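PDB 1UAI: polyguluronate lyase from Corynebacterium sp., which probably cleaves the poly(alpha-L-guluronate) blocks of alginate as a lyase, on a jellyroll beta-sandwich scaffold. Local coordinates for residues Q117-F128 / F158-I169; H105-L113 / N202-Q213. All blocks are in the same frame, centred on the assembly; numbering follows the deposited sequence.

Contact 1 (Q117-F128 / F158-I169); sequences QIHDGDDDVTVF and FEGKFVVSGGKI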
loop_
_atom_site.group_PDB
_atom_site.type_symbol
_atom_site.label_atom_id
_atom_site.label_comp_id
_atom_site.label_asym_id
_atom_site.label_seq_id
_atom_site.Cartn_x
_atom_site.Cartn_y
_atom_site.Cartn_z
ATOM N N GLN A 117 1.012 -4.565 -0.943
ATOM C CA GLN A 117 2.150 -5.427 -1.185
ATOM C C GLN A 117 2.515 -6.395 -0.083
ATOM O O GLN A 117 1.984 -6.352 1.031
ATOM C CB GLN A 117 3.399 -4.593 -1.539
ATOM C CG GLN A 117 3.531 -3.223 -0.860
ATOM C CD GLN A 117 4.906 -2.570 -1.066
ATOM O OE1 GLN A 117 5.083 -1.375 -0.817
ATOM N NE2 GLN A 117 5.882 -3.357 -1.503
ATOM N N ILE A 118 3.385 -7.325 -0.465
ATOM C CA ILE A 118 4.002 -8.263 0.455
ATOM C C ILE A 118 5.447 -7.833 0.254
ATOM O O ILE A 118 5.921 -7.723 -0.883
ATOM C CB ILE A 118 3.873 -9.747 0.053
ATOM C CG1 ILE A 118 2.436 -10.225 0.263
ATOM C CG2 ILE A 118 4.839 -10.592 0.899
ATOM C CD1 ILE A 118 2.211 -11.663 -0.143
ATOM N N HIS A 119 6.128 -7.555 1.355
ATOM C CA HIS A 119 7.511 -7.107 1.319
ATOM C C HIS A 119 8.257 -7.977 2.324
ATOM O O HIS A 119 7.645 -8.505 3.252
ATOM C CB HIS A 119 7.551 -5.636 1.755
ATOM C CG HIS A 119 8.805 -4.909 1.380
ATOM N ND1 HIS A 119 10.023 -5.157 1.977
ATOM C CD2 HIS A 119 9.020 -3.920 0.481
ATOM C CE1 HIS A 119 10.934 -4.350 1.460
ATOM N NE2 HIS A 119 10.351 -3.590 0.552
ATOM N N ASP A 120 9.556 -8.175 2.133
ATOM C CA ASP A 120 10.302 -8.941 3.122
ATOM C C ASP A 120 11.531 -8.162 3.564
ATOM O O ASP A 120 11.582 -6.945 3.395
ATOM C CB ASP A 120 10.666 -10.357 2.629
ATOM C CG ASP A 120 11.589 -10.371 1.423
ATOM O OD1 ASP A 120 12.234 -9.349 1.116
ATOM O OD2 ASP A 120 11.679 -11.445 0.787
ATOM N N GLY A 121 12.510 -8.847 4.142
ATOM C CA GLY A 121 13.699 -8.160 4.612
ATOM C C GLY A 121 14.603 -7.609 3.527
ATOM O O GLY A 121 15.494 -6.806 3.809
ATOM N N ASP A 122 14.378 -8.023 2.284
ATOM C CA ASP A 122 15.207 -7.571 1.173
ATOM C C ASP A 122 14.548 -6.582 0.222
ATOM O O ASP A 122 15.189 -5.629 -0.217
ATOM C CB ASP A 122 15.702 -8.776 0.377
ATOM C CG ASP A 122 16.698 -9.606 1.149
ATOM O OD1 ASP A 122 17.807 -9.097 1.420
ATOM O OD2 ASP A 122 16.369 -10.760 1.489
ATOM N N ASP A 123 13.280 -6.805 -0.109
ATOM C CA ASP A 123 12.588 -5.907 -1.029
ATOM C C ASP A 123 11.140 -6.348 -1.226
ATOM O O ASP A 123 10.654 -7.240 -0.527
ATOM C CB ASP A 123 13.332 -5.888 -2.369
ATOM C CG ASP A 123 12.892 -4.751 -3.271
ATOM O OD1 ASP A 123 12.735 -3.615 -2.775
ATOM O OD2 ASP A 123 12.720 -4.992 -4.483
ATOM N N ASP A 124 10.441 -5.711 -2.161
ATOM C CA ASP A 124 9.057 -6.080 -2.423
ATOM C C ASP A 124 9.025 -7.464 -3.063
ATOM O O ASP A 124 9.879 -7.801 -3.885
ATOM C CB ASP A 124 8.378 -5.039 -3.326
ATOM C CG ASP A 124 9.084 -4.855 -4.654
ATOM O OD1 ASP A 124 10.322 -4.708 -4.661
ATOM O OD2 ASP A 124 8.393 -4.842 -5.694
ATOM N N VAL A 125 8.044 -8.267 -2.667
ATOM C CA VAL A 125 7.903 -9.627 -3.174
ATOM C C VAL A 125 6.877 -9.675 -4.304
ATOM O O VAL A 125 7.138 -10.226 -5.372
ATOM C CB VAL A 125 7.488 -10.578 -2.030
ATOM C CG1 VAL A 125 7.344 -12.000 -2.547
ATOM C CG2 VAL A 125 8.527 -10.519 -0.917
ATOM N N THR A 126 5.708 -9.100 -4.052
ATOM C CA THR A 126 4.638 -9.032 -5.040
ATOM C C THR A 126 3.718 -7.905 -4.597
ATOM O O THR A 126 3.422 -7.769 -3.409
ATOM C CB THR A 126 3.854 -10.366 -5.140
ATOM O OG1 THR A 126 2.730 -10.193 -6.012
ATOM C CG2 THR A 126 3.373 -10.828 -3.775
ATOM N N VAL A 127 3.289 -7.082 -5.549
ATOM C CA VAL A 127 2.430 -5.948 -5.234
ATOM C C VAL A 127 1.354 -5.738 -6.296
ATOM O O VAL A 127 1.439 -6.283 -7.400
ATOM C CB VAL A 127 3.263 -4.625 -5.132
ATOM C CG1 VAL A 127 4.582 -4.878 -4.423
ATOM C CG2 VAL A 127 3.516 -4.048 -6.518
ATOM N N PHE A 128 0.336 -4.960 -5.933
ATOM C CA PHE A 128 -0.737 -4.582 -6.852
ATOM C C PHE A 128 -0.242 -3.243 -7.392
ATOM O O PHE A 128 -0.127 -2.262 -6.648
ATOM C CB PHE A 128 -2.061 -4.401 -6.108
ATOM C CG PHE A 128 -2.801 -5.689 -5.850
ATOM C CD1 PHE A 128 -3.976 -5.980 -6.540
ATOM C CD2 PHE A 128 -2.336 -6.604 -4.909
ATOM C CE1 PHE A 128 -4.677 -7.161 -6.298
ATOM C CE2 PHE A 128 -3.029 -7.789 -4.659
ATOM C CZ PHE A 128 -4.201 -8.066 -5.355
ATOM N N PHE A 158 -12.088 -2.463 -5.784
ATOM C CA PHE A 158 -11.908 -3.884 -6.044
ATOM C C PHE A 158 -11.422 -4.523 -4.756
ATOM O O PHE A 158 -10.958 -3.831 -3.842
ATOM C CB PHE A 158 -10.894 -4.124 -7.175
ATOM C CG PHE A 158 -9.481 -3.735 -6.828
ATOM C CD1 PHE A 158 -8.604 -4.655 -6.253
ATOM C CD2 PHE A 158 -9.029 -2.445 -7.072
ATOM C CE1 PHE A 158 -7.296 -4.287 -5.929
ATOM C CE2 PHE A 158 -7.729 -2.068 -6.752
ATOM C CZ PHE A 158 -6.860 -2.989 -6.180
ATOM N N GLU A 159 -11.556 -5.840 -4.678
ATOM C CA GLU A 159 -11.114 -6.569 -3.507
ATOM C C GLU A 159 -9.898 -7.401 -3.877
ATOM O O GLU A 159 -9.955 -8.239 -4.777
ATOM C CB GLU A 159 -12.233 -7.473 -2.984
ATOM C CG GLU A 159 -11.877 -8.225 -1.710
ATOM C CD GLU A 159 -13.075 -8.925 -1.097
ATOM O OE1 GLU A 159 -14.017 -8.227 -0.669
ATOM O OE2 GLU A 159 -13.080 -10.172 -1.046
ATOM N N GLY A 160 -8.789 -7.143 -3.196
ATOM C CA GLY A 160 -7.582 -7.899 -3.451
ATOM C C GLY A 160 -7.311 -8.798 -2.266
ATOM O O GLY A 160 -7.743 -8.515 -1.146
ATOM N N LYS A 161 -6.615 -9.899 -2.508
ATOM C CA LYS A 161 -6.279 -10.807 -1.427
ATOM C C LYS A 161 -4.974 -11.536 -1.678
ATOM O O LYS A 161 -4.704 -11.985 -2.793
ATOM C CB LYS A 161 -7.388 -11.845 -1.207
ATOM C CG LYS A 161 -7.094 -12.811 -0.055
ATOM C CD LYS A 161 -8.273 -13.713 0.287
ATOM C CE LYS A 161 -8.579 -14.708 -0.819
ATOM N NZ LYS A 161 -9.660 -15.654 -0.419
ATOM N N PHE A 162 -4.160 -11.616 -0.632
ATOM C CA PHE A 162 -2.902 -12.349 -0.665
ATOM C C PHE A 162 -3.080 -13.486 0.335
ATOM O O PHE A 162 -3.533 -13.253 1.457
ATOM C CB PHE A 162 -1.727 -11.524 -0.134
ATOM C CG PHE A 162 -1.261 -10.418 -1.033
ATOM C CD1 PHE A 162 -0.642 -10.689 -2.249
ATOM C CD2 PHE A 162 -1.347 -9.098 -0.606
ATOM C CE1 PHE A 162 -0.106 -9.656 -3.020
ATOM C CE2 PHE A 162 -0.817 -8.061 -1.366
ATOM C CZ PHE A 162 -0.193 -8.339 -2.575
ATOM N N VAL A 163 -2.735 -14.705 -0.062
ATOM C CA VAL A 163 -2.782 -15.841 0.854
ATOM C C VAL A 163 -1.430 -16.522 0.697
ATOM O O VAL A 163 -1.089 -16.993 -0.389
ATOM C CB VAL A 163 -3.897 -16.856 0.517
ATOM C CG1 VAL A 163 -3.839 -18.025 1.496
ATOM C CG2 VAL A 163 -5.257 -16.190 0.596
ATOM N N VAL A 164 -0.654 -16.541 1.774
ATOM C CA VAL A 164 0.666 -17.155 1.747
ATOM C C VAL A 164 0.699 -18.382 2.644
ATOM O O VAL A 164 0.349 -18.312 3.824
ATOM C CB VAL A 164 1.760 -16.174 2.226
ATOM C CG1 VAL A 164 3.137 -16.783 1.992
ATOM C CG2 VAL A 164 1.628 -14.846 1.502
ATOM N N SER A 165 1.111 -19.507 2.070
ATOM C CA SER A 165 1.214 -20.759 2.809
ATOM C C SER A 165 1.949 -21.784 1.955
ATOM O O SER A 165 1.907 -21.720 0.728
ATOM C CB SER A 165 -0.178 -21.287 3.172
ATOM O OG SER A 165 -0.922 -21.616 2.014
ATOM N N GLY A 166 2.636 -22.714 2.610
ATOM C CA GLY A 166 3.354 -23.756 1.895
ATOM C C GLY A 166 4.352 -23.294 0.848
ATOM O O GLY A 166 4.553 -23.973 -0.162
ATOM N N GLY A 167 4.982 -22.148 1.085
ATOM C CA GLY A 167 5.963 -21.630 0.147
ATOM C C GLY A 167 5.366 -21.085 -1.135
ATOM O O GLY A 167 6.055 -20.979 -2.151
ATOM N N LYS A 168 4.086 -20.735 -1.091
ATOM C CA LYS A 168 3.400 -20.201 -2.261
ATOM C C LYS A 168 2.547 -18.996 -1.893
ATOM O O LYS A 168 1.960 -18.947 -0.814
ATOM C CB LYS A 168 2.488 -21.268 -2.877
ATOM C CG LYS A 168 3.192 -22.538 -3.324
ATOM C CD LYS A 168 4.070 -22.292 -4.536
ATOM C CE LYS A 168 4.669 -23.592 -5.046
ATOM N NZ LYS A 168 5.496 -23.393 -6.267
ATOM N N ILE A 169 2.484 -18.030 -2.802
ATOM C CA ILE A 169 1.668 -16.841 -2.602
ATOM C C ILE A 169 0.561 -16.866 -3.654
ATOM O O ILE A 169 0.841 -16.859 -4.852
ATOM C CB ILE A 169 2.478 -15.539 -2.799
ATOM C CG1 ILE A 169 3.652 -15.483 -1.817
ATOM C CG2 ILE A 169 1.560 -14.333 -2.612
ATOM C CD1 ILE A 169 4.595 -14.313 -2.063
#

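Contact 2 (H105-L113 / N202-Q213); sequences HLPEVKPHL and NSSPCSSSNYGQ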
loop_
_atom_site.group_PDB
_atom_site.type_symbol
_atom_site.label_atom_id
_atom_site.label_comp_id
_atom_site.label_asym_id
_atom_site.label_seq_id
_atom_site.Cartn_x
_atom_site.Cartn_y
_atom_site.Cartn_z
ATOM N N HIS A 105 -6.021 8.580 -8.285
ATOM C CA HIS A 105 -5.265 9.576 -9.024
ATOM C C HIS A 105 -3.884 9.035 -9.337
ATOM O O HIS A 105 -3.314 8.279 -8.550
ATOM C CB HIS A 105 -5.168 10.823 -8.135
ATOM C CG HIS A 105 -5.028 12.114 -8.879
ATOM N ND1 HIS A 105 -3.810 12.609 -9.292
ATOM C CD2 HIS A 105 -5.950 13.037 -9.237
ATOM C CE1 HIS A 105 -3.989 13.784 -9.868
ATOM N NE2 HIS A 105 -5.278 14.067 -9.847
ATOM N N LEU A 106 -3.345 9.437 -10.481
ATOM C CA LEU A 106 -2.030 8.987 -10.907
ATOM C C LEU A 106 -1.127 10.162 -11.233
ATOM O O LEU A 106 -1.593 11.212 -11.672
ATOM C CB LEU A 106 -2.155 8.102 -12.148
ATOM C CG LEU A 106 -2.882 6.770 -11.959
ATOM C CD1 LEU A 106 -3.158 6.133 -13.309
ATOM C CD2 LEU A 106 -2.037 5.852 -11.087
ATOM N N PRO A 107 0.183 10.003 -11.013
ATOM C CA PRO A 107 1.105 11.096 -11.318
ATOM C C PRO A 107 1.214 11.292 -12.828
ATOM O O PRO A 107 0.883 10.396 -13.611
ATOM C CB PRO A 107 2.417 10.630 -10.687
ATOM C CG PRO A 107 2.318 9.134 -10.755
ATOM C CD PRO A 107 0.884 8.868 -10.386
ATOM N N GLU A 108 1.668 12.473 -13.228
ATOM C CA GLU A 108 1.840 12.800 -14.636
ATOM C C GLU A 108 3.056 12.079 -15.212
ATOM O O GLU A 108 3.949 11.665 -14.473
ATOM C CB GLU A 108 2.047 14.310 -14.799
ATOM C CG GLU A 108 0.865 15.172 -14.394
ATOM C CD GLU A 108 -0.318 15.007 -15.327
ATOM O OE1 GLU A 108 -0.113 15.081 -16.557
ATOM O OE2 GLU A 108 -1.448 14.812 -14.834
ATOM N N VAL A 109 3.065 11.930 -16.535
ATOM C CA VAL A 109 4.165 11.321 -17.283
ATOM C C VAL A 109 4.419 9.831 -17.055
ATOM O O VAL A 109 4.507 9.063 -18.012
ATOM C CB VAL A 109 5.484 12.088 -17.020
ATOM C CG1 VAL A 109 6.560 11.605 -17.970
ATOM C CG2 VAL A 109 5.260 13.585 -17.182
ATOM N N LYS A 110 4.561 9.443 -15.792
ATOM C CA LYS A 110 4.807 8.059 -15.392
ATOM C C LYS A 110 3.672 7.745 -14.420
ATOM O O LYS A 110 3.848 7.794 -13.201
ATOM C CB LYS A 110 6.168 7.968 -14.693
ATOM C CG LYS A 110 6.660 6.561 -14.395
ATOM C CD LYS A 110 8.061 6.597 -13.794
ATOM C CE LYS A 110 8.644 5.204 -13.620
ATOM N NZ LYS A 110 7.864 4.378 -12.657
ATOM N N PRO A 111 2.482 7.423 -14.955
ATOM C CA PRO A 111 1.289 7.114 -14.159
ATOM C C PRO A 111 1.328 5.752 -13.476
ATOM O O PRO A 111 0.482 4.893 -13.737
ATOM C CB PRO A 111 0.174 7.219 -15.190
ATOM C CG PRO A 111 0.824 6.626 -16.402
ATOM C CD PRO A 111 2.212 7.245 -16.395
ATOM N N HIS A 112 2.296 5.579 -12.580
ATOM C CA HIS A 112 2.502 4.319 -11.875
ATOM C C HIS A 112 2.253 4.469 -10.376
ATOM O O HIS A 112 2.782 5.379 -9.736
ATOM C CB HIS A 112 3.930 3.833 -12.116
ATOM C CG HIS A 112 4.270 3.625 -13.562
ATOM N ND1 HIS A 112 5.528 3.248 -13.977
ATOM C CD2 HIS A 112 3.519 3.728 -14.685
ATOM C CE1 HIS A 112 5.539 3.126 -15.292
ATOM N NE2 HIS A 112 4.332 3.410 -15.746
ATOM N N LEU A 113 1.483 3.541 -9.813
ATOM C CA LEU A 113 1.119 3.603 -8.404
ATOM C C LEU A 113 0.900 2.211 -7.811
ATOM O O LEU A 113 0.221 1.376 -8.409
ATOM C CB LEU A 113 -0.156 4.443 -8.285
ATOM C CG LEU A 113 -0.855 4.630 -6.941
ATOM C CD1 LEU A 113 0.092 5.251 -5.928
ATOM C CD2 LEU A 113 -2.078 5.512 -7.144
ATOM N N ASN A 202 11.512 11.840 -12.851
ATOM C CA ASN A 202 10.821 11.255 -13.997
ATOM C C ASN A 202 9.359 11.656 -14.170
ATOM O O ASN A 202 8.625 11.030 -14.938
ATOM C CB ASN A 202 10.937 9.723 -13.979
ATOM C CG ASN A 202 10.542 9.112 -12.647
ATOM O OD1 ASN A 202 9.745 9.679 -11.897
ATOM N ND2 ASN A 202 11.087 7.934 -12.355
ATOM N N SER A 203 8.941 12.703 -13.465
ATOM C CA SER A 203 7.577 13.203 -13.569
ATOM C C SER A 203 7.571 14.703 -13.320
ATOM O O SER A 203 8.213 15.188 -12.390
ATOM C CB SER A 203 6.660 12.516 -12.551
ATOM O OG SER A 203 5.347 13.057 -12.609
ATOM N N SER A 204 6.851 15.432 -14.161
ATOM C CA SER A 204 6.744 16.879 -14.030
ATOM C C SER A 204 5.267 17.233 -14.125
ATOM O O SER A 204 4.497 16.527 -14.772
ATOM C CB SER A 204 7.536 17.574 -15.144
ATOM O OG SER A 204 7.142 17.105 -16.419
ATOM N N PRO A 205 4.847 18.333 -13.481
ATOM C CA PRO A 205 5.669 19.248 -12.685
ATOM C C PRO A 205 6.074 18.693 -11.323
ATOM O O PRO A 205 5.452 17.765 -10.799
ATOM C CB PRO A 205 4.773 20.471 -12.551
ATOM C CG PRO A 205 3.422 19.849 -12.423
ATOM C CD PRO A 205 3.444 18.786 -13.506
ATOM N N CYS A 206 7.123 19.271 -10.750
ATOM C CA CYS A 206 7.592 18.856 -9.437
ATOM C C CYS A 206 6.729 19.637 -8.456
ATOM O O CYS A 206 7.132 20.674 -7.923
ATOM C CB CYS A 206 9.062 19.212 -9.276
ATOM S SG CYS A 206 9.810 18.552 -7.759
ATOM N N SER A 207 5.532 19.114 -8.222
ATOM C CA SER A 207 4.555 19.773 -7.375
ATOM C C SER A 207 3.713 18.801 -6.563
ATOM O O SER A 207 3.528 17.646 -6.953
ATOM C CB SER A 207 3.647 20.616 -8.273
ATOM O OG SER A 207 2.453 21.001 -7.624
ATOM N N SER A 208 3.188 19.277 -5.440
ATOM C CA SER A 208 2.353 18.444 -4.588
ATOM C C SER A 208 1.001 18.180 -5.242
ATOM O O SER A 208 0.221 17.369 -4.747
ATOM C CB SER A 208 2.159 19.102 -3.220
ATOM O OG SER A 208 3.379 19.140 -2.501
ATOM N N SER A 209 0.728 18.855 -6.356
ATOM C CA SER A 209 -0.531 18.665 -7.078
ATOM C C SER A 209 -0.406 17.549 -8.121
ATOM O O SER A 209 -1.371 17.220 -8.811
ATOM C CB SER A 209 -0.954 19.966 -7.764
ATOM O OG SER A 209 -0.020 20.344 -8.757
ATOM N N ASN A 210 0.795 16.988 -8.228
ATOM C CA ASN A 210 1.105 15.894 -9.154
ATOM C C ASN A 210 1.270 14.700 -8.219
ATOM O O ASN A 210 2.317 14.539 -7.592
ATOM C CB ASN A 210 2.413 16.213 -9.880
ATOM C CG ASN A 210 2.810 15.148 -10.874
ATOM O OD1 ASN A 210 2.140 14.124 -11.013
ATOM N ND2 ASN A 210 3.915 15.380 -11.572
ATOM N N TYR A 211 0.246 13.854 -8.140
ATOM C CA TYR A 211 0.285 12.768 -7.172
ATOM C C TYR A 211 -0.472 11.491 -7.483
ATOM O O TYR A 211 -1.281 11.416 -8.409
ATOM C CB TYR A 211 -0.257 13.310 -5.846
ATOM C CG TYR A 211 -1.711 13.763 -5.937
ATOM C CD1 TYR A 211 -2.763 12.852 -5.798
ATOM C CD2 TYR A 211 -2.032 15.099 -6.187
ATOM C CE1 TYR A 211 -4.097 13.263 -5.901
ATOM C CE2 TYR A 211 -3.360 15.519 -6.295
ATOM C CZ TYR A 211 -4.386 14.598 -6.150
ATOM O OH TYR A 211 -5.695 15.017 -6.245
ATOM N N GLY A 212 -0.184 10.491 -6.659
ATOM C CA GLY A 212 -0.866 9.221 -6.729
ATOM C C GLY A 212 -1.725 9.182 -5.474
ATOM O O GLY A 212 -1.323 9.693 -4.422
ATOM N N GLN A 213 -2.916 8.607 -5.579
ATOM C CA GLN A 213 -3.809 8.507 -4.433
ATOM C C GLN A 213 -4.592 7.209 -4.482
ATOM O O GLN A 213 -5.034 6.776 -5.548
ATOM C CB GLN A 213 -4.788 9.683 -4.395
ATOM C CG GLN A 213 -5.817 9.584 -3.271
ATOM C CD GLN A 213 -6.700 10.811 -3.181
ATOM O OE1 GLN A 213 -6.215 11.920 -2.967
ATOM N NE2 GLN A 213 -8.003 10.618 -3.346
#

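Contact 1 (Q117-F128 / F158-I169)
Phe162 lies between Ile118 and Phe128, with one of them against each face of its ring. On one face Ile118 CG1 stands 3.9 Å from the ring centroid and only 8° off the normal, a CH-pi contact placed almost centrally. On the opposite face comes the edge of Phe128, its CE2 3.6 Å from Phe162 CZ, in an offset edge-to-face pair with planes at 80°. Phe128 CG is anti to its own carbonyl carbon (chi1 -82°), which swings the ring out between Phe162 and Phe158. Toward Phe158 the geometry changes: the planes are nearly parallel but slid apart, with centroids 5.9 Å from each other. Gly160, with no side chain, lets the ring come down onto the strand, Phe128 CZ 3.9 Å from Gly160 CA.

Beyond the rings, branched aliphatic residues fill in. Ile118 CD1 meets Val164 CG2 tip to tip at 3.6 Å and also touches Ile169 CG2. A classic beta bulge sets Val125 and Thr126 both opposite Ile118, and Val125 CG1 reaches Ile169 CD1 at 3.6 Å. Thr126 offers its methyl to Phe162 CE1, while its hydroxyl is hydrogen-bonded to Thr138 O.

The two facing sheets of the jellyroll therefore meet here almost entirely through apolar side chains, and shape complementarity and dispersion between rings and methyls, rather than directed polar bonds, join them in the sandwich core.

Contact 2 (H105-L113 / N202-Q213)
His105 and Tyr211 are brought face to face by contrasting first torsions: the imidazole extends anti to its backbone N (chi1 -153°), whereas the phenol ring sits between its backbone N and carbonyl carbon (chi1 63°), which turns it back over the histidine. The rings form an offset stack, centroids 4.0 Å apart and planes at 19°, with Tyr211 CE1 over the rim of the imidazole. Histidine suits the place because it also bonds in its own plane: ND1 donates to Tyr211 O at 2.9 Å, nearly straight. One residue thus grips both the ring and the carbonyl of its partner. Alongside, Gln213 N donates to His105 O at 3.0 Å, and a weak return bond completes an antiparallel hydrogen-bonded pair. Gly212 lets Leu113 lie close against the strand.

Farther along, Asn210 uses both ends of its amide. OD1 accepts from Glu108 N at 2.8 Å, while ND2 donates to Ser203 OG and, in the amide plane, to Pro205 O, fixing the rotation of the group. Ser203 OG in turn donates to Glu108 O at 2.7 Å, approaching from the face of that carbonyl opposite Lys110 N. At the outer end Lys110 CD packs on Asn202 ND2 at 3.6 Å, an amide held by Asn199 N at OD1 and Tyr70 OH at ND2; Lys110 NZ donates to His112 ND1 and is hydrogen-bonded to Gln197 O.

The loop leaving strand 95-105 is thereby tied to the approach to strand 211-223, its neighbour in the seven-stranded sheet. Strand 54-59 flanks Tyr211 on that sheet, with Arg57 making a cation-pi contact to its ring, and the Cys200-Cys206 disulfide ties the 202-213 loop to residues just before it. Leu113, by contrast, lies near the start of strand 112-119 of the other sheet, beside Thr196 of strand 194-196.

Overall arrangement
Both contacts involve strand 112-119, contact 2 at its start and contact 1 at its end, and both join it to the seven-stranded sheet; their centres lie about 25 Å apart, on opposite sides of the chain's centre. Along the chain, contact 1 is nested inside the loop closed by contact 2. Their chemistry follows their place. Contact 1 is buried between the layers of the sandwich and relies on aromatic and aliphatic packing. Contact 2, partly buried at an end of the sandwich, joins largely irregular loops to a strand end, and serine, asparagine and histidine side chains supply several of its hydrogen bonds, with a stack at the strand end.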